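Cyp101j2 (Sphingobium yanoikuyae, PDB 5KYO) is a haem-containing cytochrome P450 monooxygenase associated with hydroxylation of the monoterpene 1,8-cineole. Local coordinates at residues E162-K167 against T173-E178; K167-F172 against R404-A409; F281-L286 against R394-R399. One frame throughout, in Å; residues are numbered along the deposited sequence.

Interaction 1 of 3, residues E162-K167 against T173-E178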
loop_
_atom_site.group_PDB
_atom_site.type_symbol
_atom_site.label_atom_id
_atom_site.label_comp_id
_atom_site.label_asym_id
_atom_site.label_seq_id
_atom_site.Cartn_x
_atom_site.Cartn_y
_atom_site.Cartn_z
ATOM N N GLU A 162 -11.110 -17.692 -15.407
ATOM C CA GLU A 162 -11.739 -18.523 -16.425
ATOM C C GLU A 162 -12.130 -17.674 -17.627
ATOM O O GLU A 162 -12.170 -18.166 -18.764
ATOM C CB GLU A 162 -12.945 -19.266 -15.859
ATOM C CG GLU A 162 -12.548 -20.343 -14.892
ATOM C CD GLU A 162 -11.718 -21.441 -15.541
ATOM O OE1 GLU A 162 -11.836 -21.657 -16.769
ATOM O OE2 GLU A 162 -10.954 -22.099 -14.813
ATOM N N GLY A 163 -12.369 -16.391 -17.365
ATOM C CA GLY A 163 -12.691 -15.419 -18.393
ATOM C C GLY A 163 -11.639 -15.317 -19.483
ATOM O O GLY A 163 -11.960 -15.443 -20.661
ATOM N N PHE A 164 -10.377 -15.104 -19.109
ATOM C CA PHE A 164 -9.353 -14.891 -20.121
ATOM C C PHE A 164 -8.462 -16.098 -20.406
ATOM O O PHE A 164 -7.628 -16.034 -21.299
ATOM C CB PHE A 164 -8.469 -13.674 -19.772
ATOM C CG PHE A 164 -7.974 -13.613 -18.333
ATOM C CD1 PHE A 164 -7.044 -14.521 -17.850
ATOM C CD2 PHE A 164 -8.396 -12.591 -17.495
ATOM C CE1 PHE A 164 -6.575 -14.440 -16.535
ATOM C CE2 PHE A 164 -7.937 -12.499 -16.185
ATOM C CZ PHE A 164 -7.030 -13.421 -15.702
ATOM N N ARG A 165 -8.623 -17.171 -19.638
ATOM C CA ARG A 165 -7.800 -18.370 -19.817
ATOM C C ARG A 165 -7.764 -18.875 -21.270
ATOM O O ARG A 165 -6.677 -19.193 -21.783
ATOM C CB ARG A 165 -8.284 -19.489 -18.868
ATOM C CG ARG A 165 -7.401 -20.761 -18.887
ATOM C CD ARG A 165 -7.964 -21.827 -17.940
ATOM N NE ARG A 165 -7.075 -22.989 -17.786
ATOM C CZ ARG A 165 -7.101 -24.061 -18.572
ATOM N NH1 ARG A 165 -7.954 -24.121 -19.593
ATOM N NH2 ARG A 165 -6.247 -25.062 -18.358
ATOM N N PRO A 166 -8.926 -18.941 -21.950
ATOM C CA PRO A 166 -8.856 -19.494 -23.309
ATOM C C PRO A 166 -8.172 -18.581 -24.313
ATOM O O PRO A 166 -7.897 -19.039 -25.417
ATOM C CB PRO A 166 -10.327 -19.708 -23.694
ATOM C CG PRO A 166 -11.127 -18.896 -22.749
ATOM C CD PRO A 166 -10.324 -18.785 -21.482
ATOM N N LYS A 167 -7.898 -17.335 -23.932
ATOM C CA LYS A 167 -7.237 -16.374 -24.825
ATOM C C LYS A 167 -5.735 -16.559 -24.879
ATOM O O LYS A 167 -5.099 -16.090 -25.815
ATOM C CB LYS A 167 -7.545 -14.940 -24.394
ATOM C CG LYS A 167 -9.014 -14.585 -24.453
ATOM C CD LYS A 167 -9.255 -13.178 -23.898
ATOM C CE LYS A 167 -10.728 -12.858 -23.828
ATOM N NZ LYS A 167 -10.991 -11.504 -23.259
ATOM N N THR A 173 -2.560 -6.415 -15.043
ATOM C CA THR A 173 -3.004 -5.333 -14.169
ATOM C C THR A 173 -4.443 -4.922 -14.485
ATOM O O THR A 173 -5.274 -4.897 -13.584
ATOM C CB THR A 173 -2.070 -4.103 -14.243
ATOM O OG1 THR A 173 -0.783 -4.482 -13.761
ATOM C CG2 THR A 173 -2.595 -2.975 -13.358
ATOM N N HIS A 174 -4.768 -4.650 -15.745
ATOM C CA HIS A 174 -6.127 -4.201 -16.051
ATOM C C HIS A 174 -7.181 -5.311 -15.987
ATOM O O HIS A 174 -8.288 -5.082 -15.472
ATOM C CB HIS A 174 -6.183 -3.538 -17.424
ATOM C CG HIS A 174 -5.206 -2.420 -17.583
ATOM N ND1 HIS A 174 -4.847 -1.600 -16.536
ATOM C CD2 HIS A 174 -4.488 -2.002 -18.652
ATOM C CE1 HIS A 174 -3.964 -0.712 -16.958
ATOM N NE2 HIS A 174 -3.727 -0.935 -18.239
ATOM N N GLU A 175 -6.846 -6.503 -16.490
ATOM C CA GLU A 175 -7.840 -7.580 -16.594
ATOM C C GLU A 175 -8.006 -8.421 -15.337
ATOM O O GLU A 175 -8.978 -9.179 -15.222
ATOM C CB GLU A 175 -7.492 -8.510 -17.786
ATOM C CG GLU A 175 -7.560 -7.810 -19.155
ATOM C CD GLU A 175 -7.180 -8.727 -20.325
ATOM O OE1 GLU A 175 -7.861 -9.749 -20.534
ATOM O OE2 GLU A 175 -6.190 -8.430 -21.038
ATOM N N PHE A 176 -7.083 -8.311 -14.387
ATOM C CA PHE A 176 -7.165 -9.140 -13.180
ATOM C C PHE A 176 -7.006 -8.312 -11.898
ATOM O O PHE A 176 -7.979 -8.167 -11.128
ATOM C CB PHE A 176 -6.126 -10.279 -13.209
ATOM C CG PHE A 176 -6.254 -11.230 -12.055
ATOM C CD1 PHE A 176 -7.210 -12.230 -12.071
ATOM C CD2 PHE A 176 -5.473 -11.073 -10.917
ATOM C CE1 PHE A 176 -7.367 -13.075 -10.973
ATOM C CE2 PHE A 176 -5.613 -11.917 -9.835
ATOM C CZ PHE A 176 -6.574 -12.921 -9.863
ATOM N N ALA A 177 -5.799 -7.781 -11.679
ATOM C CA ALA A 177 -5.436 -7.154 -10.409
ATOM C C ALA A 177 -6.396 -6.031 -10.071
ATOM O O ALA A 177 -6.862 -5.959 -8.961
ATOM C CB ALA A 177 -3.989 -6.629 -10.444
ATOM N N GLU A 178 -6.681 -5.174 -11.045
ATOM C CA GLU A 178 -7.544 -4.003 -10.831
ATOM C C GLU A 178 -9.019 -4.357 -10.618
ATOM O O GLU A 178 -9.806 -3.529 -10.129
ATOM C CB GLU A 178 -7.420 -3.032 -12.008
ATOM C CG GLU A 178 -6.185 -2.132 -11.901
ATOM C CD GLU A 178 -5.884 -1.323 -13.164
ATOM O OE1 GLU A 178 -6.642 -1.427 -14.151
ATOM O OE2 GLU A 178 -4.876 -0.573 -13.161
#

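Interaction 2 of 3, residues K167-F172 against R404-A409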
loop_
_atom_site.group_PDB
_atom_site.type_symbol
_atom_site.label_atom_id
_atom_site.label_comp_id
_atom_site.label_asym_id
_atom_site.label_seq_id
_atom_site.Cartn_x
_atom_site.Cartn_y
_atom_site.Cartn_z
ATOM N N LYS A 167 -7.898 -17.335 -23.932
ATOM C CA LYS A 167 -7.237 -16.374 -24.825
ATOM C C LYS A 167 -5.735 -16.559 -24.879
ATOM O O LYS A 167 -5.099 -16.090 -25.815
ATOM C CB LYS A 167 -7.545 -14.940 -24.394
ATOM C CG LYS A 167 -9.014 -14.585 -24.453
ATOM C CD LYS A 167 -9.255 -13.178 -23.898
ATOM C CE LYS A 167 -10.728 -12.858 -23.828
ATOM N NZ LYS A 167 -10.991 -11.504 -23.259
ATOM N N GLY A 168 -5.165 -17.224 -23.875
ATOM C CA GLY A 168 -3.737 -17.468 -23.863
ATOM C C GLY A 168 -2.898 -16.240 -23.545
ATOM O O GLY A 168 -1.678 -16.287 -23.652
ATOM N N ARG A 169 -3.552 -15.138 -23.169
ATOM C CA ARG A 169 -2.856 -13.926 -22.804
ATOM C C ARG A 169 -3.799 -12.975 -22.088
ATOM O O ARG A 169 -5.034 -13.052 -22.247
ATOM C CB ARG A 169 -2.244 -13.229 -24.035
ATOM C CG ARG A 169 -3.268 -12.611 -24.985
ATOM C CD ARG A 169 -2.621 -12.201 -26.301
ATOM N NE ARG A 169 -1.718 -11.052 -26.184
ATOM C CZ ARG A 169 -2.107 -9.790 -26.342
ATOM N NH1 ARG A 169 -3.382 -9.530 -26.598
ATOM N NH2 ARG A 169 -1.240 -8.785 -26.233
ATOM N N CYS A 170 -3.220 -12.126 -21.253
ATOM C CA CYS A 170 -3.991 -11.034 -20.666
ATOM C C CYS A 170 -3.096 -9.893 -20.202
ATOM O O CYS A 170 -1.942 -10.096 -19.822
ATOM C CB CYS A 170 -4.829 -11.537 -19.488
ATOM S SG CYS A 170 -3.882 -11.966 -17.987
ATOM N N ASN A 171 -3.648 -8.686 -20.213
ATOM C CA ASN A 171 -3.041 -7.599 -19.467
ATOM C C ASN A 171 -3.355 -7.842 -17.993
ATOM O O ASN A 171 -4.510 -7.716 -17.566
ATOM C CB ASN A 171 -3.557 -6.241 -19.943
ATOM C CG ASN A 171 -2.808 -5.085 -19.306
ATOM O OD1 ASN A 171 -3.053 -4.739 -18.150
ATOM N ND2 ASN A 171 -1.893 -4.479 -20.058
ATOM N N PHE A 172 -2.347 -8.244 -17.219
ATOM C CA PHE A 172 -2.594 -8.713 -15.852
ATOM C C PHE A 172 -3.144 -7.601 -14.957
ATOM O O PHE A 172 -4.089 -7.808 -14.199
ATOM C CB PHE A 172 -1.316 -9.299 -15.217
ATOM C CG PHE A 172 -1.512 -9.767 -13.786
ATOM C CD1 PHE A 172 -2.021 -11.034 -13.516
ATOM C CD2 PHE A 172 -1.192 -8.935 -12.715
ATOM C CE1 PHE A 172 -2.222 -11.470 -12.190
ATOM C CE2 PHE A 172 -1.394 -9.350 -11.393
ATOM C CZ PHE A 172 -1.910 -10.629 -11.132
ATOM N N ARG A 404 4.394 -16.661 -18.756
ATOM C CA ARG A 404 5.538 -15.758 -18.727
ATOM C C ARG A 404 5.137 -14.410 -19.301
ATOM O O ARG A 404 4.051 -14.268 -19.835
ATOM C CB ARG A 404 6.700 -16.345 -19.527
ATOM C CG ARG A 404 6.430 -16.347 -21.022
ATOM C CD ARG A 404 7.694 -16.592 -21.828
ATOM N NE ARG A 404 7.519 -16.200 -23.228
ATOM C CZ ARG A 404 8.473 -16.281 -24.156
ATOM N NH1 ARG A 404 9.664 -16.758 -23.827
ATOM N NH2 ARG A 404 8.227 -15.903 -25.410
ATOM N N ILE A 405 6.011 -13.418 -19.194
ATOM C CA ILE A 405 5.755 -12.139 -19.852
ATOM C C ILE A 405 5.678 -12.363 -21.349
ATOM O O ILE A 405 6.495 -13.104 -21.883
ATOM C CB ILE A 405 6.869 -11.101 -19.558
ATOM C CG1 ILE A 405 7.085 -10.945 -18.049
ATOM C CG2 ILE A 405 6.510 -9.761 -20.213
ATOM C CD1 ILE A 405 5.899 -10.357 -17.319
ATOM N N GLU A 406 4.721 -11.740 -22.032
ATOM C CA GLU A 406 4.623 -11.933 -23.473
ATOM C C GLU A 406 5.924 -11.497 -24.120
ATOM O O GLU A 406 6.453 -10.430 -23.798
ATOM C CB GLU A 406 3.450 -11.174 -24.078
ATOM C CG GLU A 406 3.266 -11.430 -25.583
ATOM C CD GLU A 406 1.896 -10.979 -26.078
ATOM O OE1 GLU A 406 1.636 -9.765 -26.095
ATOM O OE2 GLU A 406 1.071 -11.838 -26.438
ATOM N N ASP A 407 6.432 -12.372 -24.989
ATOM C CA ASP A 407 7.675 -12.191 -25.725
ATOM C C ASP A 407 8.851 -11.987 -24.781
ATOM O O ASP A 407 9.918 -11.507 -25.187
ATOM C CB ASP A 407 7.517 -11.028 -26.708
ATOM C CG ASP A 407 6.424 -11.294 -27.747
ATOM O OD1 ASP A 407 6.347 -12.443 -28.237
ATOM O OD2 ASP A 407 5.639 -10.378 -28.070
ATOM N N ASP A 408 8.650 -12.404 -23.529
ATOM C CA ASP A 408 9.584 -12.167 -22.421
ATOM C C ASP A 408 10.101 -10.730 -22.395
ATOM O O ASP A 408 11.294 -10.492 -22.158
ATOM C CB ASP A 408 10.760 -13.154 -22.492
ATOM C CG ASP A 408 11.528 -13.248 -21.178
ATOM O OD1 ASP A 408 10.909 -13.078 -20.100
ATOM O OD2 ASP A 408 12.753 -13.506 -21.222
ATOM N N ALA A 409 9.210 -9.775 -22.649
ATOM C CA ALA A 409 9.554 -8.351 -22.582
ATOM C C ALA A 409 10.153 -7.955 -21.221
ATOM O O ALA A 409 9.870 -8.573 -20.204
ATOM C CB ALA A 409 8.315 -7.489 -22.884
#

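Interaction 3 of 3, residues F281-L286 against R394-R399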
loop_
_atom_site.group_PDB
_atom_site.type_symbol
_atom_site.label_atom_id
_atom_site.label_comp_id
_atom_site.label_asym_id
_atom_site.label_seq_id
_atom_site.Cartn_x
_atom_site.Cartn_y
_atom_site.Cartn_z
ATOM N N PHE A 281 3.824 -6.848 -8.779
ATOM C CA PHE A 281 5.202 -7.279 -8.534
ATOM C C PHE A 281 5.279 -8.797 -8.389
ATOM O O PHE A 281 6.192 -9.429 -8.909
ATOM C CB PHE A 281 5.774 -6.617 -7.283
ATOM C CG PHE A 281 6.348 -5.242 -7.520
ATOM C CD1 PHE A 281 7.609 -5.081 -8.084
ATOM C CD2 PHE A 281 5.652 -4.103 -7.109
ATOM C CE1 PHE A 281 8.156 -3.813 -8.275
ATOM C CE2 PHE A 281 6.188 -2.828 -7.301
ATOM C CZ PHE A 281 7.449 -2.684 -7.883
ATOM N N THR A 282 4.294 -9.367 -7.697
ATOM C CA THR A 282 4.267 -10.806 -7.447
ATOM C C THR A 282 4.208 -11.573 -8.755
ATOM O O THR A 282 5.077 -12.425 -9.027
ATOM C CB THR A 282 3.073 -11.207 -6.562
ATOM O OG1 THR A 282 3.197 -10.568 -5.287
ATOM C CG2 THR A 282 3.032 -12.724 -6.358
ATOM N N PHE A 283 3.219 -11.255 -9.586
ATOM C CA PHE A 283 3.068 -12.020 -10.824
ATOM C C PHE A 283 4.068 -11.680 -11.936
ATOM O O PHE A 283 4.402 -12.565 -12.733
ATOM C CB PHE A 283 1.625 -11.916 -11.336
ATOM C CG PHE A 283 0.717 -12.909 -10.669
ATOM C CD1 PHE A 283 0.132 -12.603 -9.450
ATOM C CD2 PHE A 283 0.526 -14.173 -11.212
ATOM C CE1 PHE A 283 -0.684 -13.520 -8.797
ATOM C CE2 PHE A 283 -0.286 -15.106 -10.569
ATOM C CZ PHE A 283 -0.892 -14.777 -9.359
ATOM N N SER A 284 4.573 -10.449 -12.006
ATOM C CA SER A 284 5.657 -10.193 -12.972
ATOM C C SER A 284 6.902 -10.948 -12.546
ATOM O O SER A 284 7.668 -11.421 -13.393
ATOM C CB SER A 284 5.972 -8.685 -13.145
ATOM O OG SER A 284 6.377 -8.049 -11.940
ATOM N N HIS A 285 7.113 -11.067 -11.241
ATOM C CA HIS A 285 8.250 -11.835 -10.757
ATOM C C HIS A 285 8.144 -13.325 -11.098
ATOM O O HIS A 285 9.094 -13.946 -11.609
ATOM C CB HIS A 285 8.424 -11.686 -9.253
ATOM C CG HIS A 285 9.623 -12.419 -8.744
ATOM N ND1 HIS A 285 10.912 -11.998 -9.002
ATOM C CD2 HIS A 285 9.735 -13.574 -8.047
ATOM C CE1 HIS A 285 11.767 -12.858 -8.471
ATOM N NE2 HIS A 285 11.080 -13.822 -7.886
ATOM N N LEU A 286 6.988 -13.899 -10.792
ATOM C CA LEU A 286 6.714 -15.281 -11.108
ATOM C C LEU A 286 6.922 -15.513 -12.586
ATOM O O LEU A 286 7.407 -16.578 -13.006
ATOM C CB LEU A 286 5.278 -15.650 -10.703
ATOM C CG LEU A 286 4.987 -15.789 -9.207
ATOM C CD1 LEU A 286 3.487 -15.818 -8.909
ATOM C CD2 LEU A 286 5.698 -17.052 -8.663
ATOM N N ARG A 394 -3.294 -19.492 -5.220
ATOM C CA ARG A 394 -3.813 -20.858 -5.289
ATOM C C ARG A 394 -4.680 -21.070 -6.521
ATOM O O ARG A 394 -4.510 -22.050 -7.240
ATOM C CB ARG A 394 -4.610 -21.212 -4.031
ATOM C CG ARG A 394 -3.747 -21.382 -2.792
ATOM C CD ARG A 394 -4.541 -21.896 -1.599
ATOM N NE ARG A 394 -3.787 -21.797 -0.352
ATOM C CZ ARG A 394 -4.161 -22.358 0.794
ATOM N NH1 ARG A 394 -5.276 -23.072 0.851
ATOM N NH2 ARG A 394 -3.411 -22.216 1.881
ATOM N N GLU A 395 -5.629 -20.171 -6.760
ATOM C CA GLU A 395 -6.482 -20.318 -7.944
ATOM C C GLU A 395 -5.756 -20.077 -9.268
ATOM O O GLU A 395 -6.122 -20.679 -10.270
ATOM C CB GLU A 395 -7.690 -19.387 -7.860
ATOM C CG GLU A 395 -8.547 -19.645 -6.637
ATOM C CD GLU A 395 -9.123 -21.060 -6.592
ATOM O OE1 GLU A 395 -9.255 -21.700 -7.656
ATOM O OE2 GLU A 395 -9.456 -21.528 -5.490
ATOM N N TRP A 396 -4.768 -19.182 -9.297
ATOM C CA TRP A 396 -4.044 -18.956 -10.528
ATOM C C TRP A 396 -3.281 -20.242 -10.861
ATOM O O TRP A 396 -3.397 -20.775 -11.969
ATOM C CB TRP A 396 -3.080 -17.745 -10.435
ATOM C CG TRP A 396 -2.480 -17.405 -11.787
ATOM C CD1 TRP A 396 -1.480 -18.077 -12.432
ATOM C CD2 TRP A 396 -2.862 -16.333 -12.657
ATOM N NE1 TRP A 396 -1.223 -17.497 -13.643
ATOM C CE2 TRP A 396 -2.066 -16.429 -13.814
ATOM C CE3 TRP A 396 -3.815 -15.313 -12.579
ATOM C CZ2 TRP A 396 -2.170 -15.530 -14.870
ATOM C CZ3 TRP A 396 -3.916 -14.421 -13.639
ATOM C CH2 TRP A 396 -3.098 -14.535 -14.762
ATOM N N PHE A 397 -2.528 -20.767 -9.896
ATOM C CA PHE A 397 -1.670 -21.915 -10.198
ATOM C C PHE A 397 -2.470 -23.197 -10.469
ATOM O O PHE A 397 -1.982 -24.090 -11.149
ATOM C CB PHE A 397 -0.653 -22.143 -9.078
ATOM C CG PHE A 397 0.593 -21.315 -9.247
ATOM C CD1 PHE A 397 1.555 -21.678 -10.176
ATOM C CD2 PHE A 397 0.757 -20.142 -8.534
ATOM C CE1 PHE A 397 2.693 -20.908 -10.345
ATOM C CE2 PHE A 397 1.883 -19.356 -8.707
ATOM C CZ PHE A 397 2.848 -19.728 -9.606
ATOM N N ALA A 398 -3.703 -23.276 -9.978
ATOM C CA ALA A 398 -4.540 -24.426 -10.311
ATOM C C ALA A 398 -4.905 -24.442 -11.797
ATOM O O ALA A 398 -5.076 -25.525 -12.381
ATOM C CB ALA A 398 -5.810 -24.446 -9.472
ATOM N N ARG A 399 -5.028 -23.253 -12.387
ATOM C CA ARG A 399 -5.596 -23.069 -13.720
ATOM C C ARG A 399 -4.603 -22.695 -14.826
ATOM O O ARG A 399 -4.773 -23.111 -15.966
ATOM C CB ARG A 399 -6.702 -21.990 -13.672
ATOM C CG ARG A 399 -7.877 -22.382 -12.764
ATOM C CD ARG A 399 -8.911 -21.276 -12.510
ATOM N NE ARG A 399 -10.122 -21.896 -11.940
ATOM C CZ ARG A 399 -10.215 -22.238 -10.666
ATOM N NH1 ARG A 399 -9.188 -21.982 -9.867
ATOM N NH2 ARG A 399 -11.308 -22.838 -10.183
#

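Interaction 1 of 3, residues E162-K167 against T173-E178
Phe164 meets the other segment not with its face but with its rim, which is pushed against a backbone carbonyl: CE2 lies 3.6 Å from Glu175 O. Glu175 sits in a wider, pi-type turn, in which the amide of Glu178 reaches back five residues to Thr173 O (N to O 2.9 Å). The rim of a phenyl ring carries slightly positive C-H groups, so it is a tolerable neighbour for a carbonyl oxygen at a buried place. Phe164 brings its ring here with CG held between the backbone N and the carbonyl carbon (chi1 47°), and its CB points at the facing turn.

The same rim continues onto Phe176. CZ of Phe164 is 3.8 Å from CD1 of Phe176, and that CD1 lies close to the plane of the Phe164 ring. The two side chains cross at about a right angle, a compact apolar pair with no polar atoms to satisfy, which suits phenylalanine on both sides.

Toward the solvent the contact changes character. The extended Glu175 side chain brings OE1 to 4.0 Å from Phe164 CB, with the carboxylate plane turned 87° from the ring. Its other oxygen, OE2, accepts a hydrogen bond from the backbone N of Asn171. Lys167 NZ stands 4.5 Å from Glu175 OE1, too far for a salt bridge, though the opposite charges probably attract each other weakly. The backbone turns here, Lys167 N binding Phe164 O at 2.9 Å, and the CB of Lys167 points toward the facing segment.

The contact thus joins helix 149-164 to helix 172-177 across the short strand 169-171 that connects them. Cys170 of that strand packs against both Phe164 and Glu175, while Phe176 leans on Leu160 and Ile161 of helix 149-164.

Interaction 2 of 3, residues K167-F172 against R404-A409
The salt bridge between Arg169 and Glu406 ties together the two outer strands of a small antiparallel sheet, which matches the sheet named beta-3 in cytochromes P450. Strand 169-171 forms one border and strand 404-405 the other, with strand 425-427 running between them. Because the outer strands share no direct backbone pairing, the long side chains must span the middle one, and both rest on Val425. The CA atoms of Arg169 and Glu406 are 7.8 Å apart.

The arginine grips the carboxylate side-on, one nitrogen to each oxygen. NE of Arg169 gives its hydrogen to Glu406 OE2 at 2.9 Å, and NH2 gives one to Glu406 OE1 at 3.0 Å with an N-H...O angle of 162°. Both oxygens are met on the syn side, and the guanidinium and carboxylate planes are only 12° apart. A bend in the arginine chain at chi3 (-70°) turns this edge toward Glu406, whose own chain reaches out extended.

Arginine and glutamate suit the place because each has the length to cross a strand and a flat end with two matching groups. Two nearly parallel bonds fix the rotation of both ends, which a single bond could not do. At this surface site, solvent would probably moderate the electrostatic gain, and mutual attraction should keep both groups charged.

Interaction 3 of 3, residues F281-L286 against R394-R399
Phe283 and Trp396 lie on two helical segments whose CA atoms come no closer than 9.9 Å, at this pair; the CA atoms of Leu286, about a turn after Phe283, and of Phe397, next to Trp396, are 10.7 Å apart. Aromatic and branched side chains fill this wide gap.

Phe283 drives one ring corner, CE2, onto a face of the Trp396 indole, 3.4 Å from CG. The two rings make an edge-to-face pair, the phenyl and the five-membered ring having centroids 4.8 Å apart and planes at 57°. With CG anti to the backbone N (chi1 -172°), Trp396 presents the flat of its pyrrole part to this corner, and its CB touches Phe283 CZ.

In the P450 fold helices 273-288 and 382-399 correspond to the second half of the long distal helix and to helix L, two members of the conserved core.

Beside the aromatic pair, Leu286 sets CD1 at the rim of Phe397, 3.9 Å from CE2, while CD2 reaches CZ. The forked leucine thus touches two ring atoms, and its CD1 also lies over one face of the Phe283 ring, near its rim. Phe310 of helix 303-313 and Leu292 of helix 290-298 pack on Leu286.

The three contacts meet around Phe172 and Trp396. Phe172, from interaction 2, brings CZ to 3.3 Å from CD1 of Phe283 in interaction 3, and its O probably accepts a hydrogen bond from Ala177 N in interaction 1 (3.0 Å). Trp396 CZ3 is 3.9 Å from Phe164 CZ. A salt bridge from Arg399 NE to Glu162 OE2 (3.0 Å) further joins interactions 1 and 3. The centres of the three contacts lie about 11 to 12 Å apart. The cluster runs from the buried interactions 1 and 3 out to the surface at interaction 2 and stays clear of the haem: the side chains of Phe283 and Phe176 are about 12 and 13 Å from the cofactor.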